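Local coordinates for protein 5-cytosine DNA methyltransferase (PDB 3QV2) that probably transfers a methyl group from S-adenosyl-L-methionine to carbon 5 of cytosine in tRNA or DNA, at residues A[225-230]-A[248-253]; A[150-155]-A[177-182]; A[87-92]-A[103-108]; A[239-244]-A[297-302]. All blocks are in the same frame, centred on the assembly; numbering follows the deposited sequence.

Interaction 1: A[225-230]-A[248-253]; sequences VGKDDK and SIYCPI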
# COMPACT_ATOMS: atom_id res chain seq x y z
N VAL A 225 2.51 13.38 -17.50
CA VAL A 225 2.83 14.45 -16.57
C VAL A 225 4.27 14.95 -16.74
O VAL A 225 5.14 14.22 -17.20
CB VAL A 225 2.65 14.00 -15.11
CG1 VAL A 225 1.19 13.67 -14.84
CG2 VAL A 225 3.54 12.81 -14.81
N GLY A 226 4.49 16.21 -16.38
CA GLY A 226 5.81 16.80 -16.38
C GLY A 226 6.30 16.99 -14.96
O GLY A 226 5.55 16.78 -14.01
N LYS A 227 7.55 17.41 -14.81
CA LYS A 227 8.16 17.52 -13.49
C LYS A 227 7.41 18.48 -12.56
O LYS A 227 7.62 18.45 -11.35
CB LYS A 227 9.63 17.95 -13.61
CG LYS A 227 9.83 19.30 -14.28
CD LYS A 227 11.31 19.60 -14.47
CE LYS A 227 11.98 18.53 -15.31
NZ LYS A 227 13.43 18.82 -15.52
N ASP A 228 6.54 19.31 -13.12
CA ASP A 228 5.83 20.31 -12.33
C ASP A 228 4.33 20.05 -12.20
O ASP A 228 3.65 20.70 -11.40
CB ASP A 228 6.08 21.71 -12.89
CG ASP A 228 7.48 22.21 -12.59
OD1 ASP A 228 8.10 21.71 -11.63
OD2 ASP A 228 7.96 23.11 -13.32
N ASP A 229 3.81 19.10 -12.97
CA ASP A 229 2.38 18.81 -12.96
C ASP A 229 1.85 18.42 -11.58
O ASP A 229 2.60 17.93 -10.74
CB ASP A 229 2.04 17.73 -13.99
CG ASP A 229 1.88 18.30 -15.39
OD1 ASP A 229 0.83 18.92 -15.66
OD2 ASP A 229 2.80 18.12 -16.22
N LYS A 230 0.56 18.65 -11.36
CA LYS A 230 -0.06 18.47 -10.05
C LYS A 230 0.28 17.14 -9.38
O LYS A 230 0.71 17.11 -8.23
CB LYS A 230 -1.58 18.63 -10.14
CG LYS A 230 -2.04 20.07 -10.29
CD LYS A 230 -3.55 20.18 -10.17
CE LYS A 230 -4.02 21.62 -10.27
NZ LYS A 230 -5.50 21.74 -10.12
N SER A 248 0.71 6.88 -14.53
CA SER A 248 1.10 7.92 -15.48
C SER A 248 2.50 7.65 -16.03
O SER A 248 3.25 6.84 -15.48
CB SER A 248 1.07 9.29 -14.81
OG SER A 248 -0.20 9.57 -14.25
N ILE A 249 2.84 8.32 -17.13
CA ILE A 249 4.21 8.32 -17.64
C ILE A 249 4.75 9.74 -17.63
O ILE A 249 3.99 10.70 -17.49
CB ILE A 249 4.31 7.72 -19.05
CG1 ILE A 249 3.41 8.49 -20.03
CG2 ILE A 249 3.95 6.24 -19.03
CD1 ILE A 249 3.53 8.02 -21.46
N TYR A 250 6.06 9.88 -17.78
CA TYR A 250 6.72 11.17 -17.57
C TYR A 250 7.29 11.81 -18.83
O TYR A 250 7.90 11.13 -19.66
CB TYR A 250 7.82 11.02 -16.51
CG TYR A 250 8.67 12.26 -16.31
CD1 TYR A 250 8.11 13.44 -15.83
CD2 TYR A 250 10.03 12.24 -16.59
CE1 TYR A 250 8.89 14.57 -15.64
CE2 TYR A 250 10.81 13.37 -16.41
CZ TYR A 250 10.23 14.53 -15.93
OH TYR A 250 11.00 15.65 -15.74
N CYS A 251 7.09 13.12 -18.95
CA CYS A 251 7.68 13.90 -20.03
C CYS A 251 8.72 14.85 -19.45
O CYS A 251 8.38 15.75 -18.68
CB CYS A 251 6.60 14.70 -20.77
SG CYS A 251 7.22 15.71 -22.14
N PRO A 252 9.99 14.64 -19.81
CA PRO A 252 11.12 15.41 -19.27
C PRO A 252 11.35 16.70 -20.04
O PRO A 252 12.25 17.47 -19.68
CB PRO A 252 12.31 14.46 -19.48
CG PRO A 252 11.78 13.28 -20.31
CD PRO A 252 10.44 13.67 -20.82
N ILE A 253 10.56 16.94 -21.08
CA ILE A 253 10.73 18.13 -21.91
C ILE A 253 9.90 19.31 -21.41
O ILE A 253 10.31 20.46 -21.55
CB ILE A 253 10.40 17.83 -23.39
CG1 ILE A 253 11.67 17.52 -24.17
CG2 ILE A 253 9.67 19.01 -24.02
CD1 ILE A 253 12.46 16.35 -23.62
O HOH W 1 9.46 17.68 -17.29
O HOH W 2 13.99 16.64 -17.33

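Interaction 2: A[150-155]-A[177-182]; sequences NQYYIK and ARLTPF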
# COMPACT_ATOMS: atom_id res chain seq x y z
N ASN A 150 -16.05 -7.65 20.05
CA ASN A 150 -14.85 -7.90 20.86
C ASN A 150 -14.27 -6.64 21.49
O ASN A 150 -13.08 -6.58 21.80
CB ASN A 150 -13.79 -8.65 20.05
CG ASN A 150 -14.15 -10.10 19.81
OD1 ASN A 150 -13.82 -10.97 20.61
ND2 ASN A 150 -14.83 -10.37 18.70
N GLN A 151 -15.13 -5.63 21.68
CA GLN A 151 -14.80 -4.45 22.48
C GLN A 151 -13.81 -3.48 21.83
O GLN A 151 -13.09 -2.77 22.54
CB GLN A 151 -14.30 -4.86 23.86
CG GLN A 151 -15.13 -5.94 24.54
CD GLN A 151 -16.56 -5.52 24.79
OE1 GLN A 151 -16.97 -4.41 24.45
NE2 GLN A 151 -17.34 -6.40 25.41
N TYR A 152 -13.77 -3.44 20.50
CA TYR A 152 -12.87 -2.53 19.80
C TYR A 152 -13.54 -1.20 19.48
O TYR A 152 -14.74 -1.14 19.21
CB TYR A 152 -12.37 -3.17 18.50
CG TYR A 152 -11.21 -4.12 18.68
CD1 TYR A 152 -9.89 -3.67 18.66
CD2 TYR A 152 -11.42 -5.48 18.87
CE1 TYR A 152 -8.83 -4.53 18.82
CE2 TYR A 152 -10.37 -6.36 19.04
CZ TYR A 152 -9.07 -5.88 19.01
OH TYR A 152 -8.02 -6.75 19.17
N TYR A 153 -12.75 -0.13 19.51
CA TYR A 153 -13.18 1.16 18.99
C TYR A 153 -12.62 1.31 17.58
O TYR A 153 -11.44 1.05 17.34
CB TYR A 153 -12.68 2.30 19.88
CG TYR A 153 -13.28 2.30 21.26
CD1 TYR A 153 -14.43 3.04 21.54
CD2 TYR A 153 -12.72 1.56 22.29
CE1 TYR A 153 -14.99 3.05 22.80
CE2 TYR A 153 -13.27 1.56 23.56
CZ TYR A 153 -14.41 2.31 23.80
OH TYR A 153 -14.96 2.31 25.06
N ILE A 154 -13.46 1.71 16.64
CA ILE A 154 -13.07 1.74 15.24
C ILE A 154 -13.24 3.10 14.58
O ILE A 154 -14.33 3.67 14.58
CB ILE A 154 -13.86 0.69 14.42
CG1 ILE A 154 -13.75 -0.69 15.07
CG2 ILE A 154 -13.35 0.64 12.99
CD1 ILE A 154 -14.59 -1.75 14.40
N LYS A 155 -12.15 3.61 14.01
CA LYS A 155 -12.20 4.80 13.18
C LYS A 155 -11.64 4.49 11.80
O LYS A 155 -10.59 3.85 11.67
CB LYS A 155 -11.44 5.96 13.82
CG LYS A 155 -12.14 6.55 15.02
CD LYS A 155 -12.04 8.07 15.02
CE LYS A 155 -12.82 8.67 16.18
NZ LYS A 155 -14.26 8.29 16.14
N ALA A 177 -8.39 0.32 14.49
CA ALA A 177 -9.11 -0.28 15.60
C ALA A 177 -8.21 -0.49 16.81
O ALA A 177 -7.04 -0.85 16.67
CB ALA A 177 -9.74 -1.60 15.17
N ARG A 178 -8.76 -0.25 17.99
CA ARG A 178 -8.02 -0.45 19.23
C ARG A 178 -8.98 -0.58 20.41
O ARG A 178 -10.17 -0.30 20.29
CB ARG A 178 -7.03 0.70 19.46
CG ARG A 178 -7.68 2.02 19.81
CD ARG A 178 -6.67 3.15 19.77
NE ARG A 178 -7.13 4.32 20.52
CZ ARG A 178 -6.51 5.50 20.52
NH1 ARG A 178 -5.41 5.66 19.79
NH2 ARG A 178 -6.99 6.51 21.23
N LEU A 179 -8.45 -1.01 21.55
CA LEU A 179 -9.29 -1.30 22.72
C LEU A 179 -9.55 -0.07 23.58
O LEU A 179 -10.35 -0.11 24.51
CB LEU A 179 -8.65 -2.41 23.55
CG LEU A 179 -8.38 -3.71 22.80
CD1 LEU A 179 -7.62 -4.69 23.67
CD2 LEU A 179 -9.68 -4.32 22.30
N THR A 180 -8.88 1.04 23.26
CA THR A 180 -9.11 2.29 23.96
C THR A 180 -9.83 3.28 23.04
O THR A 180 -9.55 3.33 21.85
CB THR A 180 -7.80 2.93 24.45
OG1 THR A 180 -7.00 3.29 23.32
CG2 THR A 180 -7.02 1.95 25.32
N PRO A 181 -10.76 4.06 23.60
CA PRO A 181 -11.49 5.05 22.80
C PRO A 181 -10.56 6.17 22.33
O PRO A 181 -9.59 6.49 23.00
CB PRO A 181 -12.53 5.59 23.78
CG PRO A 181 -11.95 5.35 25.12
CD PRO A 181 -11.19 4.06 25.01
N PHE A 182 -10.87 6.74 21.17
CA PHE A 182 -10.08 7.84 20.62
C PHE A 182 -10.53 9.17 21.24
O PHE A 182 -11.65 9.62 21.00
CB PHE A 182 -10.22 7.90 19.10
CG PHE A 182 -9.71 6.68 18.39
CD1 PHE A 182 -8.42 6.65 17.88
CD2 PHE A 182 -10.51 5.56 18.24
CE1 PHE A 182 -7.95 5.53 17.22
CE2 PHE A 182 -10.05 4.44 17.59
CZ PHE A 182 -8.76 4.42 17.08
O HOH W 3 -12.19 -2.04 25.02
O HOH W 4 -13.81 9.32 19.36

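Interaction 3: A[87-92]-A[103-108]; sequences QPYNNS and PRAKSV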
# COMPACT_ATOMS: atom_id res chain seq x y z
N GLN A 87 -8.55 -7.91 -4.50
CA GLN A 87 -9.26 -8.37 -5.70
C GLN A 87 -10.77 -8.58 -5.49
O GLN A 87 -11.57 -8.14 -6.31
CB GLN A 87 -8.62 -9.65 -6.25
CG GLN A 87 -7.18 -9.50 -6.69
CD GLN A 87 -6.19 -9.85 -5.60
OE1 GLN A 87 -6.49 -9.73 -4.41
NE2 GLN A 87 -5.00 -10.30 -6.00
N PRO A 88 -11.15 -9.24 -4.38
CA PRO A 88 -12.57 -9.57 -4.18
C PRO A 88 -13.49 -8.35 -4.12
O PRO A 88 -14.71 -8.51 -4.21
CB PRO A 88 -12.57 -10.27 -2.81
CG PRO A 88 -11.18 -10.78 -2.65
CD PRO A 88 -10.30 -9.76 -3.30
N TYR A 89 -12.92 -7.16 -3.98
CA TYR A 89 -13.72 -5.99 -3.66
C TYR A 89 -13.91 -5.01 -4.82
O TYR A 89 -13.43 -3.88 -4.78
CB TYR A 89 -13.15 -5.29 -2.42
CG TYR A 89 -12.81 -6.28 -1.34
CD1 TYR A 89 -13.81 -6.98 -0.67
CD2 TYR A 89 -11.49 -6.56 -1.01
CE1 TYR A 89 -13.51 -7.90 0.30
CE2 TYR A 89 -11.18 -7.48 -0.03
CZ TYR A 89 -12.20 -8.15 0.62
OH TYR A 89 -11.90 -9.07 1.60
N ASN A 90 -14.62 -5.47 -5.84
CA ASN A 90 -15.09 -4.60 -6.91
C ASN A 90 -16.61 -4.68 -6.98
O ASN A 90 -17.22 -5.57 -6.39
CB ASN A 90 -14.47 -4.99 -8.25
CG ASN A 90 -14.69 -6.44 -8.59
OD1 ASN A 90 -15.80 -6.85 -8.94
ND2 ASN A 90 -13.63 -7.24 -8.50
N ASN A 91 -17.23 -3.75 -7.70
CA ASN A 91 -18.69 -3.71 -7.81
C ASN A 91 -19.28 -4.96 -8.47
O ASN A 91 -20.38 -5.39 -8.13
CB ASN A 91 -19.15 -2.45 -8.54
CG ASN A 91 -19.00 -1.20 -7.69
OD1 ASN A 91 -19.33 -1.20 -6.51
ND2 ASN A 91 -18.49 -0.13 -8.30
N SER A 92 -18.55 -5.54 -9.41
CA SER A 92 -19.00 -6.74 -10.09
C SER A 92 -19.22 -7.89 -9.11
O SER A 92 -20.29 -8.48 -9.05
CB SER A 92 -18.00 -7.16 -11.17
OG SER A 92 -18.42 -8.34 -11.83
N PRO A 103 -12.48 -16.92 -2.51
CA PRO A 103 -11.37 -17.63 -1.87
C PRO A 103 -10.22 -16.71 -1.43
O PRO A 103 -9.50 -17.05 -0.50
CB PRO A 103 -10.89 -18.60 -2.97
CG PRO A 103 -11.48 -18.08 -4.24
CD PRO A 103 -12.76 -17.43 -3.86
N ARG A 104 -10.07 -15.57 -2.09
CA ARG A 104 -8.99 -14.64 -1.75
C ARG A 104 -9.31 -13.84 -0.49
O ARG A 104 -8.45 -13.14 0.04
CB ARG A 104 -8.70 -13.68 -2.91
CG ARG A 104 -8.35 -14.38 -4.22
CD ARG A 104 -9.42 -14.12 -5.27
NE ARG A 104 -8.90 -13.37 -6.40
CZ ARG A 104 -9.65 -12.71 -7.28
NH1 ARG A 104 -10.97 -12.70 -7.15
NH2 ARG A 104 -9.09 -12.06 -8.28
N ALA A 105 -10.54 -13.95 -0.01
CA ALA A 105 -10.95 -13.28 1.21
C ALA A 105 -10.93 -14.25 2.39
O ALA A 105 -11.11 -13.86 3.54
CB ALA A 105 -12.34 -12.68 1.05
N LYS A 106 -10.70 -15.53 2.08
CA LYS A 106 -10.72 -16.59 3.08
C LYS A 106 -9.74 -16.34 4.22
O LYS A 106 -10.03 -16.64 5.38
CB LYS A 106 -10.44 -17.94 2.42
CG LYS A 106 -10.68 -19.14 3.32
CD LYS A 106 -10.60 -20.44 2.54
CE LYS A 106 -10.92 -21.64 3.42
NZ LYS A 106 -9.95 -21.80 4.53
N SER A 107 -8.57 -15.79 3.89
CA SER A 107 -7.54 -15.56 4.89
C SER A 107 -7.92 -14.48 5.91
O SER A 107 -7.71 -14.65 7.11
CB SER A 107 -6.21 -15.21 4.22
OG SER A 107 -6.37 -14.18 3.26
N VAL A 108 -8.48 -13.37 5.43
CA VAL A 108 -8.83 -12.26 6.30
C VAL A 108 -10.06 -12.57 7.15
O VAL A 108 -10.18 -12.11 8.28
CB VAL A 108 -9.05 -10.95 5.52
CG1 VAL A 108 -10.33 -11.02 4.70
CG2 VAL A 108 -9.08 -9.76 6.47

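Interaction 4: A[239-244]-A[297-302]; sequences YTKIVE and TDKQQY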
# COMPACT_ATOMS: atom_id res chain seq x y z
N TYR A 239 1.74 -1.98 -14.34
CA TYR A 239 2.35 -0.78 -14.91
C TYR A 239 3.45 -1.18 -15.89
O TYR A 239 4.22 -2.10 -15.63
CB TYR A 239 2.90 0.13 -13.81
CG TYR A 239 3.49 1.43 -14.31
CD1 TYR A 239 2.71 2.37 -14.97
CD2 TYR A 239 4.83 1.73 -14.09
CE1 TYR A 239 3.25 3.56 -15.42
CE2 TYR A 239 5.38 2.91 -14.54
CZ TYR A 239 4.59 3.83 -15.20
OH TYR A 239 5.14 5.01 -15.64
N THR A 240 3.50 -0.48 -17.03
CA THR A 240 4.43 -0.77 -18.13
C THR A 240 4.05 -2.02 -18.92
O THR A 240 4.74 -2.40 -19.87
CB THR A 240 5.91 -0.88 -17.67
OG1 THR A 240 6.14 -2.14 -17.03
CG2 THR A 240 6.26 0.25 -16.71
N LYS A 241 2.95 -2.66 -18.53
CA LYS A 241 2.44 -3.82 -19.25
C LYS A 241 1.11 -3.46 -19.91
O LYS A 241 0.91 -3.70 -21.10
CB LYS A 241 2.25 -5.01 -18.31
CG LYS A 241 2.17 -6.36 -19.00
CD LYS A 241 3.50 -6.75 -19.63
CE LYS A 241 3.47 -8.16 -20.19
NZ LYS A 241 2.50 -8.30 -21.31
N ILE A 242 0.21 -2.88 -19.13
CA ILE A 242 -1.06 -2.38 -19.64
C ILE A 242 -1.03 -0.86 -19.61
O ILE A 242 -0.63 -0.26 -18.61
CB ILE A 242 -2.26 -2.89 -18.83
CG1 ILE A 242 -2.55 -4.36 -19.17
CG2 ILE A 242 -3.49 -2.05 -19.10
CD1 ILE A 242 -1.49 -5.33 -18.68
N VAL A 243 -1.47 -0.23 -20.70
CA VAL A 243 -1.39 1.22 -20.84
C VAL A 243 -2.32 1.97 -19.89
O VAL A 243 -1.87 2.84 -19.13
CB VAL A 243 -1.68 1.66 -22.29
CG1 VAL A 243 -1.75 3.17 -22.38
CG2 VAL A 243 -0.63 1.10 -23.24
N GLU A 244 -3.60 1.64 -19.92
CA GLU A 244 -4.61 2.41 -19.20
C GLU A 244 -4.78 2.01 -17.73
O GLU A 244 -4.81 0.82 -17.40
CB GLU A 244 -5.96 2.31 -19.91
CG GLU A 244 -5.93 2.75 -21.36
CD GLU A 244 -7.29 2.65 -22.03
OE1 GLU A 244 -8.18 3.46 -21.70
OE2 GLU A 244 -7.46 1.75 -22.88
N THR A 297 13.32 -8.84 -12.23
CA THR A 297 13.12 -7.94 -13.36
C THR A 297 12.28 -6.74 -12.97
O THR A 297 11.68 -6.71 -11.89
CB THR A 297 12.42 -8.67 -14.53
OG1 THR A 297 11.16 -9.19 -14.09
CG2 THR A 297 13.28 -9.81 -15.05
N ASP A 298 12.23 -5.74 -13.84
CA ASP A 298 11.43 -4.54 -13.58
C ASP A 298 9.96 -4.88 -13.42
O ASP A 298 9.28 -4.34 -12.55
CB ASP A 298 11.62 -3.50 -14.69
CG ASP A 298 12.99 -2.86 -14.67
OD1 ASP A 298 13.71 -3.02 -13.66
OD2 ASP A 298 13.35 -2.19 -15.66
N LYS A 299 9.47 -5.79 -14.25
CA LYS A 299 8.08 -6.25 -14.17
C LYS A 299 7.74 -6.75 -12.77
O LYS A 299 6.75 -6.33 -12.17
CB LYS A 299 7.81 -7.35 -15.20
CG LYS A 299 7.88 -6.87 -16.64
CD LYS A 299 6.85 -5.78 -16.91
CE LYS A 299 7.00 -5.22 -18.32
NZ LYS A 299 6.78 -6.25 -19.36
N GLN A 300 8.57 -7.65 -12.25
CA GLN A 300 8.36 -8.21 -10.92
C GLN A 300 8.35 -7.13 -9.84
O GLN A 300 7.56 -7.20 -8.90
CB GLN A 300 9.44 -9.26 -10.61
CG GLN A 300 9.34 -10.51 -11.47
CD GLN A 300 10.56 -11.41 -11.33
OE1 GLN A 300 11.68 -10.94 -11.14
NE2 GLN A 300 10.34 -12.72 -11.41
N GLN A 301 9.21 -6.13 -9.98
CA GLN A 301 9.27 -5.03 -9.03
C GLN A 301 8.06 -4.12 -9.17
O GLN A 301 7.47 -3.69 -8.18
CB GLN A 301 10.56 -4.22 -9.23
CG GLN A 301 11.83 -5.06 -9.15
CD GLN A 301 13.08 -4.26 -9.46
OE1 GLN A 301 13.19 -3.09 -9.10
NE2 GLN A 301 14.02 -4.89 -10.15
N TYR A 302 7.68 -3.83 -10.41
CA TYR A 302 6.49 -3.04 -10.70
C TYR A 302 5.26 -3.66 -10.07
O TYR A 302 4.44 -2.97 -9.46
CB TYR A 302 6.29 -2.91 -12.21
CG TYR A 302 7.16 -1.87 -12.88
CD1 TYR A 302 7.28 -0.59 -12.35
CD2 TYR A 302 7.87 -2.17 -14.04
CE1 TYR A 302 8.07 0.36 -12.96
CE2 TYR A 302 8.67 -1.23 -14.65
CZ TYR A 302 8.77 0.04 -14.11
OH TYR A 302 9.56 0.98 -14.72

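Interaction 1: A[225-230]-A[248-253]
Val225 holds on to both neighbours of Tyr250. Its N gives a hydrogen bond to Ile249 O at 3.1 Å, and its O receives one from Cys251 N at 2.8 Å, with an N-H...O angle of 168°. That is a parallel bridge between strands 224-226 and 249-251, a two-stranded sheet in what is probably the target-recognition region of this C5-methyltransferase.

The Tyr250 side chain then takes over. With CG anti to the backbone N (chi1 174°), the ring leans across to the other strand and sets its edge against the Gly226-Lys227 peptide; CE1 comes to 3.2 Å from Lys227 N, near the ring plane. Lys227 passes the hydroxyl end, its CE 3.1 Å from Tyr250 OH.

Two waters bridge the segments. One accepts a hydrogen bond from Lys227 N, donates to Cys251 O at 2.6 Å, and also meets Tyr250 OH; the other links Lys227 NZ to Pro252 O. Just past strand 224-226, a type I turn from Gly226 to Asp229 is pinned by Gly226 N to Asp229 OD2, 2.6 Å, and the same oxygen also bonds Phe257 N. Ser248 OG is held by Asp223.

The two strands therefore share two direct backbone bonds, and beyond Cys251 N the pairing passes from backbone to water, with the phenol edge wedged where the strands part.

Interaction 2: A[150-155]-A[177-182]
Tyr153 N donates to Arg178 O at 2.7 Å, almost straight at 170°, and Arg178 N returns the bond to Tyr153 O. This antiparallel hydrogen-bonded pair joins strands 153-159 and 172-178 at the edge of the Rossmann-like methyltransferase sheet, where 172-178 runs against the strands on both sides of it. Tyr153 O is also approached by Ala177 CA at 3.2 Å.

On one face of the sheet Tyr153 and Pro181 run alongside each other, and Pro181 CB sits over the Tyr153 ring face as a CH-pi contact. Lys155 crosses the Phe182 ring running the other way, with CG over its face. Against the other face of that ring lies the Arg178 guanidinium, held flat by Thr180 O and Pro181 O, both in its plane, and by a salt bridge from NH1 to Asp323. Phe182 is thus gripped from both sides.

The other face packs inward. Ile154 CG1 meets Ala177 CB at 4.1 Å, and Ile154 reaches on to helix 138-149, whose Schellman end places Gln151 and Tyr152. Tyr152 OH bonds Pro123 O. The Leu179 CB bond points away, but CG lies anti to the carbonyl carbon (chi1 -56°), which brings Leu179 CD2 back over the face of the Tyr152 ring in a CH-pi contact, 3.5 Å from the ring centroid and only 10° off the normal.

Interaction 3: A[87-92]-A[103-108]
The closest alpha carbons, Pro88 CA and Arg104 CA, stay 6.7 Å apart where the loop of 87-92 passes the start of helix 106-115, and the contact is left to side chains. The loop directly follows Cys86, the predicted catalytic cysteine of the Pro-Cys-Gln signature (motif IV) of C5-methyltransferases.

Arg104 lies on the exposed side. Its chain bends at chi2 (114°) and chi3 to swing the guanidinium across Gln87, with the two side chains crossing at about a right angle. Gln87 CB then sits over one face of the flat group, 3.2 Å from Arg104 NH2, so the contact is aliphatic carbon against a planar cation; the charge itself is answered by a salt bridge from NH1 to Asp102.

One layer in, Pro88 CG packs on Arg104 CB at 3.8 Å and more loosely on Ala105 CB. Pro88 CB also lies over the centre of the Tyr89 ring, which meets Phe134 edge-to-face. Val139 of helix 138-149 touches Tyr89, Ala105 and Val108 and completes the buried end of the patch. Asn90, at the N-cap position, caps helix 91-94 through OD1 to Ile93 N.

The cofactor site is close by: Ser107 touches the bound S-adenosyl-L-homocysteine, and the contact ties the loop beyond the predicted catalytic cysteine to the helix start lining that pocket. Deeper in, on the Val139 side, the phenol oxygen meets carbon from the helix, with Tyr89 OH 3.7 Å from Ala105 CB and 4.0 Å from Val108 CG1.

Interaction 4: A[239-244]-A[297-302]
Tyr239 and Tyr302 make the aromatic part of this contact, a T-shaped pair in which the Tyr239 edge points at the Tyr302 face, centroids 5.4 Å apart and planes at 80°. Tyr239 CD2 is the leading atom, 3.7 Å from Tyr302 CE1. Tyr239 gets there with CG anti to its own N (chi1 -177°).

CH-pi packing comes next. Thr240 CG2 covers the same face of Tyr302, 3.8 Å from the centroid and displaced toward CE2. The loop thus lays two successive residues on one ring of helix 298-306.

Further out, the contacts are made by lysine chains. Lys299 bends at chi2 and brings CE to 3.4 Å from Thr240 OG1, while its NZ reaches Lys241 CD at 3.3 Å. The two ammonium nitrogens, Lys241 NZ and Lys299 NZ, stay 5.1 Å apart.

Both phenol oxygens bond elsewhere: Tyr302 OH to Phe274 O, Tyr239 OH to Ser248 O and Phe274 N. The rings are fixed at their polar ends, and Tyr239 to Lys241 are held by ring, methyl and methylene packing rather than by polar bonds across the contact. The ammonium groups would if anything repel mildly, so the lysines contribute mainly through aliphatic carbon.

In the fold
Along the chain interaction 3 closes first, then interaction 2, while interactions 1 and 4 interlock, their segments alternating. Those two are neighbours, with centres about 18 Å apart: Tyr239 OH of interaction 4 bonds Ser248 O of interaction 1, joining the loop that packs on helix 298-306 to the small parallel sheet. Interaction 2 lies on the opposite side of the chain's centre, about 42 Å from interaction 1 between centres, at the edge of the large mixed sheet. Interaction 3 stands between, beside the cofactor, its centre about 25 and 23 Å from those of interactions 2 and 4; helix 138-149 packs against both 2 and 3. The contacts thus span the catalytic core and the probable target-recognition side.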